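Long-range contacts in C-glycoside 3-oxidase (Microbacterium trichothecenolyticum, PDB 7DVE), which oxidises the C3 hydroxyl of the sugar in C-glycosides such as isoorientin and mangiferin, using FAD and oxygen: residues Y98-G103 with M398-T403; L112-F117 with L439-H444; A187-D192 with P334-M339. All blocks are in the same frame, centred on the assembly; numbering follows the deposited sequence.

Contact 1: residues Y98-G103 with M398-T403; sequences YLLESG and MQLHYT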
# COMPACT_ATOMS: atom_id res chain seq x y z
N TYR A 98 8.13 -10.81 -2.35
CA TYR A 98 8.60 -12.06 -1.75
C TYR A 98 7.83 -12.34 -0.47
O TYR A 98 7.25 -11.44 0.15
CB TYR A 98 10.11 -12.05 -1.48
CG TYR A 98 10.59 -11.00 -0.50
CD1 TYR A 98 10.65 -9.65 -0.88
CD2 TYR A 98 11.03 -11.35 0.78
CE1 TYR A 98 11.10 -8.70 -0.01
CE2 TYR A 98 11.49 -10.39 1.65
CZ TYR A 98 11.51 -9.07 1.25
OH TYR A 98 11.96 -8.10 2.11
N LEU A 99 7.82 -13.61 -0.09
CA LEU A 99 7.08 -14.08 1.07
C LEU A 99 8.03 -14.31 2.23
O LEU A 99 9.25 -14.36 2.06
CB LEU A 99 6.33 -15.38 0.75
CG LEU A 99 5.39 -15.37 -0.46
CD1 LEU A 99 4.69 -16.68 -0.59
CD2 LEU A 99 4.38 -14.26 -0.33
N LEU A 100 7.46 -14.46 3.41
CA LEU A 100 8.24 -15.00 4.52
C LEU A 100 8.64 -16.44 4.19
O LEU A 100 7.87 -17.20 3.60
CB LEU A 100 7.43 -14.97 5.81
CG LEU A 100 7.23 -13.61 6.48
CD1 LEU A 100 6.40 -13.76 7.75
CD2 LEU A 100 8.59 -13.01 6.79
N GLU A 101 9.87 -16.80 4.57
CA GLU A 101 10.29 -18.18 4.41
C GLU A 101 9.76 -19.08 5.51
O GLU A 101 9.55 -20.28 5.29
CB GLU A 101 11.82 -18.25 4.35
CG GLU A 101 12.32 -18.52 2.94
CD GLU A 101 13.74 -18.06 2.72
OE1 GLU A 101 14.01 -16.83 2.82
OE2 GLU A 101 14.60 -18.93 2.45
N SER A 102 9.56 -18.52 6.71
CA SER A 102 8.94 -19.23 7.83
C SER A 102 8.36 -18.19 8.77
O SER A 102 8.49 -16.98 8.55
CB SER A 102 9.96 -20.13 8.53
OG SER A 102 11.21 -19.47 8.65
N GLY A 103 7.72 -18.66 9.84
CA GLY A 103 7.12 -17.73 10.78
C GLY A 103 5.83 -17.09 10.32
O GLY A 103 5.34 -16.18 10.99
N MET A 398 10.56 -12.56 12.09
CA MET A 398 9.14 -12.40 12.42
C MET A 398 8.45 -13.73 12.62
O MET A 398 8.73 -14.73 11.94
CB MET A 398 8.37 -11.62 11.33
CG MET A 398 9.11 -10.51 10.62
SD MET A 398 8.12 -9.86 9.25
CE MET A 398 8.75 -8.17 9.21
N GLN A 399 7.52 -13.72 13.57
CA GLN A 399 6.53 -14.77 13.76
C GLN A 399 5.18 -14.08 13.68
O GLN A 399 4.97 -13.04 14.32
CB GLN A 399 6.71 -15.50 15.10
CG GLN A 399 5.58 -16.45 15.41
CD GLN A 399 5.53 -17.62 14.43
OE1 GLN A 399 6.57 -18.20 14.11
NE2 GLN A 399 4.32 -17.96 13.95
N LEU A 400 4.30 -14.61 12.84
CA LEU A 400 3.00 -14.01 12.60
C LEU A 400 1.95 -14.80 13.38
O LEU A 400 1.90 -16.03 13.30
CB LEU A 400 2.67 -14.01 11.11
CG LEU A 400 3.42 -13.02 10.19
CD1 LEU A 400 2.77 -12.95 8.80
CD2 LEU A 400 3.52 -11.63 10.80
N HIS A 401 1.13 -14.08 14.15
CA HIS A 401 0.03 -14.67 14.91
C HIS A 401 -1.27 -14.12 14.33
O HIS A 401 -1.48 -12.90 14.34
CB HIS A 401 0.13 -14.34 16.40
CG HIS A 401 1.30 -14.98 17.09
ND1 HIS A 401 1.22 -16.23 17.68
CD2 HIS A 401 2.54 -14.51 17.37
CE1 HIS A 401 2.38 -16.52 18.25
NE2 HIS A 401 3.19 -15.50 18.08
N TYR A 402 -2.14 -15.00 13.87
CA TYR A 402 -3.31 -14.53 13.13
C TYR A 402 -4.40 -15.58 13.18
O TYR A 402 -4.19 -16.73 12.77
CB TYR A 402 -2.94 -14.21 11.70
CG TYR A 402 -3.86 -13.23 11.03
CD1 TYR A 402 -3.79 -11.86 11.32
CD2 TYR A 402 -4.80 -13.66 10.10
CE1 TYR A 402 -4.62 -10.96 10.69
CE2 TYR A 402 -5.64 -12.77 9.48
CZ TYR A 402 -5.55 -11.42 9.77
OH TYR A 402 -6.39 -10.53 9.13
N THR A 403 -5.58 -15.17 13.64
CA THR A 403 -6.72 -16.05 13.77
C THR A 403 -7.94 -15.35 13.18
O THR A 403 -8.13 -14.14 13.35
CB THR A 403 -6.95 -16.45 15.26
OG1 THR A 403 -7.02 -15.28 16.11
CG2 THR A 403 -5.83 -17.37 15.74
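Gly103 O accepts the backbone N-H of Leu400 at 2.6 Å, nearly in line with the carbonyl (C=O...N angle 168°). Two CA-H...O contacts flank this bond. Gly103 CA meets Met398 O at 3.6 Å, and Gln399 CA meets Gly103 O. A side chain at position 103 would run into Met398 O, and the backbone there has a conformation that a side chain would strain. The two methyls of Leu100 divide the apolar work. Leu100 CD1 lies 3.9 Å from Leu400 CD1. Leu100 CD2 meets Met398 SD at 4.0 Å, the two side chains crossing at about a right angle. Gln399 starts away from Gly103, but a bend at chi2 (66°) folds its amide back, so that Gln399 OE1 comes 3.4 Å from Gly103 CA. NE2 donates to Leu400 O from above that carbonyl's plane. Were Gln399 replaced by an alanine, Leu400 O would probably lose this donor and one flank of Gly103 would be uncovered. Further out, strand 396-401 pairs with 382-386 through Gln399 and His401, and Phe117 packs on Leu100 and Met398. The chemistry implies a loop fastened to the other edge of a two-stranded sheet by one backbone bond and a small leucine-methionine patch.

Contact 2: residues L112-F117 with L439-H444; sequences LPVAAF and LGASLH. With FAD (flavin-adenine dinucleotide), chain C.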
# COMPACT_ATOMS: atom_id res chain seq x y z
N LEU A 112 -0.86 -15.85 8.19
CA LEU A 112 -0.91 -15.08 6.96
C LEU A 112 0.04 -15.74 5.96
O LEU A 112 1.14 -15.23 5.70
CB LEU A 112 -0.52 -13.62 7.21
CG LEU A 112 -1.47 -12.78 8.08
CD1 LEU A 112 -0.85 -11.41 8.34
CD2 LEU A 112 -2.81 -12.62 7.37
N PRO A 113 -0.36 -16.87 5.37
CA PRO A 113 0.62 -17.67 4.60
C PRO A 113 1.31 -16.89 3.48
O PRO A 113 2.51 -17.10 3.26
CB PRO A 113 -0.20 -18.86 4.07
CG PRO A 113 -1.58 -18.74 4.63
CD PRO A 113 -1.59 -17.64 5.67
N VAL A 114 0.61 -15.98 2.78
CA VAL A 114 1.25 -15.23 1.70
C VAL A 114 1.44 -13.74 2.03
O VAL A 114 1.43 -12.89 1.13
CB VAL A 114 0.45 -15.38 0.38
CG1 VAL A 114 0.49 -16.84 -0.09
CG2 VAL A 114 -0.99 -14.87 0.54
N ALA A 115 1.65 -13.41 3.30
CA ALA A 115 2.18 -12.09 3.65
C ALA A 115 3.43 -11.82 2.83
O ALA A 115 4.35 -12.63 2.81
CB ALA A 115 2.52 -12.03 5.15
N ALA A 116 3.46 -10.66 2.15
CA ALA A 116 4.50 -10.37 1.17
C ALA A 116 5.13 -9.00 1.40
O ALA A 116 4.63 -8.17 2.17
CB ALA A 116 3.96 -10.47 -0.26
N PHE A 117 6.26 -8.77 0.72
CA PHE A 117 7.05 -7.56 0.81
C PHE A 117 7.62 -7.24 -0.57
O PHE A 117 7.70 -8.12 -1.43
CB PHE A 117 8.23 -7.69 1.79
CG PHE A 117 7.89 -8.40 3.07
CD1 PHE A 117 7.97 -9.79 3.15
CD2 PHE A 117 7.54 -7.68 4.20
CE1 PHE A 117 7.68 -10.44 4.29
CE2 PHE A 117 7.23 -8.35 5.38
CZ PHE A 117 7.31 -9.73 5.42
N LEU A 439 -4.74 -16.04 3.20
CA LEU A 439 -4.61 -14.86 4.03
C LEU A 439 -3.28 -14.18 3.78
O LEU A 439 -2.25 -14.84 3.58
CB LEU A 439 -4.78 -15.22 5.50
CG LEU A 439 -6.16 -15.82 5.76
CD1 LEU A 439 -6.32 -16.30 7.20
CD2 LEU A 439 -7.25 -14.83 5.39
N GLY A 440 -3.31 -12.84 3.77
CA GLY A 440 -2.17 -12.05 3.34
C GLY A 440 -2.21 -11.68 1.88
O GLY A 440 -1.48 -10.76 1.48
N ALA A 441 -3.05 -12.33 1.09
CA ALA A 441 -3.07 -12.07 -0.34
C ALA A 441 -3.47 -10.64 -0.67
O ALA A 441 -3.07 -10.14 -1.72
CB ALA A 441 -4.02 -13.03 -1.03
N SER A 442 -4.22 -9.95 0.19
CA SER A 442 -4.64 -8.58 -0.13
C SER A 442 -3.47 -7.60 -0.17
O SER A 442 -3.60 -6.54 -0.78
CB SER A 442 -5.69 -8.08 0.88
OG SER A 442 -5.11 -7.73 2.13
N LEU A 443 -2.34 -7.94 0.47
CA LEU A 443 -1.19 -7.06 0.63
C LEU A 443 -1.55 -5.75 1.31
O LEU A 443 -0.80 -4.78 1.20
CB LEU A 443 -0.50 -6.77 -0.69
CG LEU A 443 -0.33 -7.96 -1.62
CD1 LEU A 443 -0.19 -7.43 -3.03
CD2 LEU A 443 0.87 -8.79 -1.22
N HIS A 444 -2.69 -5.71 2.00
CA HIS A 444 -3.13 -4.56 2.79
C HIS A 444 -3.01 -4.94 4.26
O HIS A 444 -3.91 -5.57 4.82
CB HIS A 444 -4.57 -4.18 2.43
CG HIS A 444 -4.79 -3.98 0.97
ND1 HIS A 444 -6.06 -3.91 0.42
CD2 HIS A 444 -3.93 -3.78 -0.05
CE1 HIS A 444 -5.96 -3.70 -0.88
NE2 HIS A 444 -4.68 -3.61 -1.19
PA FAD C . 5.99 -0.05 0.89
O1A FAD C . 6.25 -1.47 1.22
O2A FAD C . 5.23 0.27 -0.34
O5B FAD C . 7.47 0.59 0.87
C5B FAD C . 8.30 0.44 2.02
C4B FAD C . 9.75 0.49 1.61
O4B FAD C . 10.51 0.39 2.85
C3B FAD C . 10.14 -0.76 0.79
O3B FAD C . 10.78 -0.33 -0.42
C2B FAD C . 11.16 -1.44 1.73
O2B FAD C . 12.22 -2.05 1.01
C1B FAD C . 11.72 -0.27 2.51
N9A FAD C . 12.38 -0.74 3.78
C8A FAD C . 11.75 -1.54 4.65
N7A FAD C . 12.57 -1.78 5.68
C5A FAD C . 13.71 -1.13 5.46
C6A FAD C . 14.83 -1.04 6.19
N6A FAD C . 14.84 -1.71 7.34
N1A FAD C . 15.89 -0.31 5.80
C2A FAD C . 15.81 0.37 4.59
N3A FAD C . 14.62 0.27 3.84
C4A FAD C . 13.60 -0.48 4.29
N1 FAD C . -2.66 -0.75 -2.63
C2 FAD C . -3.76 0.07 -2.84
O2 FAD C . -4.00 0.94 -2.02
N3 FAD C . -4.58 -0.12 -3.97
C4 FAD C . -4.25 -1.12 -4.92
O4 FAD C . -4.95 -1.26 -5.92
C4X FAD C . -3.14 -1.93 -4.69
N5 FAD C . -2.80 -2.94 -5.52
C5X FAD C . -1.63 -3.62 -5.33
C6 FAD C . -1.18 -4.57 -6.26
C7 FAD C . 0.03 -5.23 -6.11
C7M FAD C . 0.50 -6.27 -7.16
C8 FAD C . 0.83 -4.95 -5.01
C8M FAD C . 2.18 -5.68 -4.83
C9 FAD C . 0.40 -4.01 -4.07
C9A FAD C . -0.83 -3.34 -4.21
N10 FAD C . -1.27 -2.44 -3.30
C10 FAD C . -2.37 -1.72 -3.54
C1' FAD C . -0.56 -2.18 -2.02
C2' FAD C . 0.38 -0.97 -2.02
O2' FAD C . 1.48 -1.24 -2.90
C3' FAD C . 0.86 -0.64 -0.57
O3' FAD C . -0.27 -0.33 0.26
C4' FAD C . 1.75 0.60 -0.54
O4' FAD C . 2.87 0.40 -1.39
C5' FAD C . 2.26 0.87 0.90
O5' FAD C . 3.28 1.89 0.89
P FAD C . 4.40 2.05 2.04
O1P FAD C . 5.46 3.03 1.66
O2P FAD C . 3.65 2.25 3.30
O3P FAD C . 5.25 0.67 2.12
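Leu439 O accepts the backbone N-H of Val114 at 3.2 Å, nearly straight at 163°. Two carbons crowd round the same oxygen: Val114 CG2 lies 3.3 Å from Leu439 O, and Pro113 CD lies 3.6 Å from it. Two type I beta turns dock here, 112-115 and 440-443, in a GMC oxidoreductase, where the second turn leads up to the flavin. Gly440 backs directly onto the first turn. A side chain there would clash with Ala115 N and Val114 C, and its backbone angles also favour glycine. Leu112 reaches across with CD2, which meets Leu439 CB at 3.8 Å; the two side chains cross at about a right angle. Val114 CG2 sits between its own backbone N and carbonyl carbon, and from there it also packs on Ala441 CB.

Tyr445 OH also bridges the segments, hydrogen-bonded to Gly440 O and to Ala116 N just after the first turn. Asp297 holds the second turn from outside, through Gly440 N and Ser442 OG. Ser442 OG accepts from His444 N in an ST turn. His444, inferred to be the proton acceptor, is further fixed by a hydrogen bond between His444 ND1 and Gln298 OE1, and its NE2 lies 3.8 Å from FAD N1. Leu443 links the packing to the cofactor by splitting its methyls. Leu443 CD2 rests on Ala116 CB at 3.6 Å, while its CD1 touches the dimethylbenzene end of the flavin, 3.3 Å from FAD C8.

Contact 3: residues A187-D192 with P334-M339; sequences AHRDAD and PFTDDM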
# COMPACT_ATOMS: atom_id res chain seq x y z
N ALA A 187 -31.66 1.14 -4.57
CA ALA A 187 -32.00 2.55 -4.75
C ALA A 187 -31.88 3.31 -3.43
O ALA A 187 -32.20 4.50 -3.37
CB ALA A 187 -33.41 2.69 -5.31
N HIS A 188 -31.42 2.63 -2.38
CA HIS A 188 -31.27 3.22 -1.06
C HIS A 188 -29.88 3.82 -0.82
O HIS A 188 -29.70 4.51 0.19
CB HIS A 188 -31.57 2.18 0.02
N ARG A 189 -28.91 3.56 -1.70
CA ARG A 189 -27.57 4.10 -1.53
C ARG A 189 -27.49 5.52 -2.09
O ARG A 189 -28.16 5.85 -3.07
CB ARG A 189 -26.54 3.19 -2.21
CG ARG A 189 -26.57 1.74 -1.72
CD ARG A 189 -25.99 0.74 -2.73
NE ARG A 189 -24.53 0.65 -2.64
CZ ARG A 189 -23.87 -0.38 -2.12
NH1 ARG A 189 -24.49 -1.44 -1.62
NH2 ARG A 189 -22.53 -0.33 -2.10
N ASP A 190 -26.67 6.37 -1.47
CA ASP A 190 -26.45 7.72 -1.96
C ASP A 190 -25.11 7.81 -2.70
O ASP A 190 -24.42 6.80 -2.91
CB ASP A 190 -26.57 8.73 -0.82
CG ASP A 190 -25.68 8.40 0.38
OD1 ASP A 190 -24.57 7.87 0.17
OD2 ASP A 190 -26.10 8.73 1.52
N ALA A 191 -24.72 9.04 -3.06
CA ALA A 191 -23.63 9.25 -4.00
C ALA A 191 -22.33 8.60 -3.54
O ALA A 191 -21.68 7.87 -4.30
CB ALA A 191 -23.42 10.75 -4.23
N ASP A 192 -21.92 8.84 -2.29
CA ASP A 192 -20.69 8.26 -1.77
C ASP A 192 -20.70 6.74 -1.81
O ASP A 192 -19.65 6.12 -1.60
CB ASP A 192 -20.44 8.73 -0.33
CG ASP A 192 -19.87 10.14 -0.27
OD1 ASP A 192 -18.73 10.34 -0.76
OD2 ASP A 192 -20.56 11.04 0.26
N PRO A 334 -18.61 0.57 -3.45
CA PRO A 334 -18.12 1.06 -2.16
C PRO A 334 -18.62 0.28 -0.96
O PRO A 334 -19.74 -0.24 -0.94
CB PRO A 334 -18.63 2.51 -2.11
CG PRO A 334 -18.77 2.88 -3.57
CD PRO A 334 -19.23 1.63 -4.26
N PHE A 335 -17.73 0.19 0.03
CA PHE A 335 -18.05 -0.25 1.38
C PHE A 335 -19.15 0.62 2.02
O PHE A 335 -19.12 1.85 1.92
CB PHE A 335 -16.77 -0.17 2.22
CG PHE A 335 -16.95 -0.52 3.68
CD1 PHE A 335 -17.45 0.42 4.59
CD2 PHE A 335 -16.59 -1.79 4.15
CE1 PHE A 335 -17.61 0.09 5.93
CE2 PHE A 335 -16.74 -2.11 5.49
CZ PHE A 335 -17.25 -1.18 6.39
N THR A 336 -20.10 -0.03 2.69
CA THR A 336 -21.02 0.61 3.63
C THR A 336 -21.16 -0.26 4.88
O THR A 336 -21.00 -1.49 4.81
CB THR A 336 -22.42 0.86 3.04
OG1 THR A 336 -23.04 -0.39 2.71
CG2 THR A 336 -22.36 1.75 1.80
N ASP A 337 -21.45 0.38 6.02
CA ASP A 337 -21.62 -0.37 7.26
C ASP A 337 -22.59 -1.53 7.09
O ASP A 337 -22.38 -2.62 7.64
CB ASP A 337 -22.12 0.56 8.37
CG ASP A 337 -21.00 1.33 9.04
OD1 ASP A 337 -19.84 1.10 8.67
OD2 ASP A 337 -21.26 2.17 9.93
N ASP A 338 -23.66 -1.31 6.31
CA ASP A 338 -24.68 -2.32 6.05
C ASP A 338 -24.19 -3.41 5.09
O ASP A 338 -24.69 -4.54 5.14
CB ASP A 338 -25.91 -1.64 5.47
CG ASP A 338 -26.15 -0.23 6.05
OD1 ASP A 338 -26.47 -0.09 7.27
OD2 ASP A 338 -25.92 0.77 5.30
N MET A 339 -23.24 -3.09 4.19
CA MET A 339 -22.72 -4.03 3.19
C MET A 339 -21.19 -3.98 3.23
O MET A 339 -20.55 -3.42 2.34
CB MET A 339 -23.21 -3.68 1.78
CG MET A 339 -24.62 -4.11 1.41
SD MET A 339 -24.89 -5.84 1.73
CE MET A 339 -24.09 -6.53 0.27
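Arg189 reaches across to Pro334 and Met339, and its guanidinium carries most of this contact. Its side chain leaves the backbone toward the 334-339 loop and turns at chi3 (84°). The bend presents the edge of the flat group to Pro334, whose O lies near the guanidinium plane, 3.0 Å from Arg189 NH2. NH1 points to a different neighbour. Arg189 NH1 comes 4.0 Å from Met339 CG, and the arginine and methionine side chains cross at about a right angle. Met339 is itself folded at chi2 and chi3, and it also packs on Arg414 and Glu418 of helix 406-424. Thr336 CG2 lies beside Arg189 NH2 at 4.4 Å, at an oblique angle to the guanidinium.

Pro334 is touched from a second direction. Asp192 O, a backbone atom, lies 3.8 Å from Pro334 CB, while the carbonyl of Pro334 itself faces the arginine.

The loop 334-339 joins strands 330-333 and 341-347 of the large antiparallel sheet, and Thr336 to Met339 form a type I turn. Thr336 OG1 takes a weak bond from Met339 N inside it. The opposing loop, 187-192, leads from helix 176-183 into strand 196-204, which pairs with 330-333 in the same sheet. Arg189 NE is hydrogen-bonded to Glu193 O, which steadies the guanidinium from its own side of the contact. The chemistry is that of a cationic group set among backbone oxygens and apolar carbon, with no carboxylate of the opposing loop paired to it.

From the N terminus the chain passes 98-103, then 112-117, then 187-192. Contact 3 closes first, when 334-339 returns to 187-192. Contact 1 closes next at 398-403, and contact 2 last at 439-444. Contacts 1 and 2 therefore cross, and contact 3 falls within the loops of both. The crossing pair also touch in space, with centres 9 Å apart. Strands 98-99 and 116-117 are antiparallel neighbours, and Tyr402 packs on Leu112. Together they tie this early region to strand 396-401 and to the loop carrying His444 beside FAD. Contact 3 stands apart, its nearest atoms about 11 Å from contact 2, and joins two loops of the large antiparallel sheet.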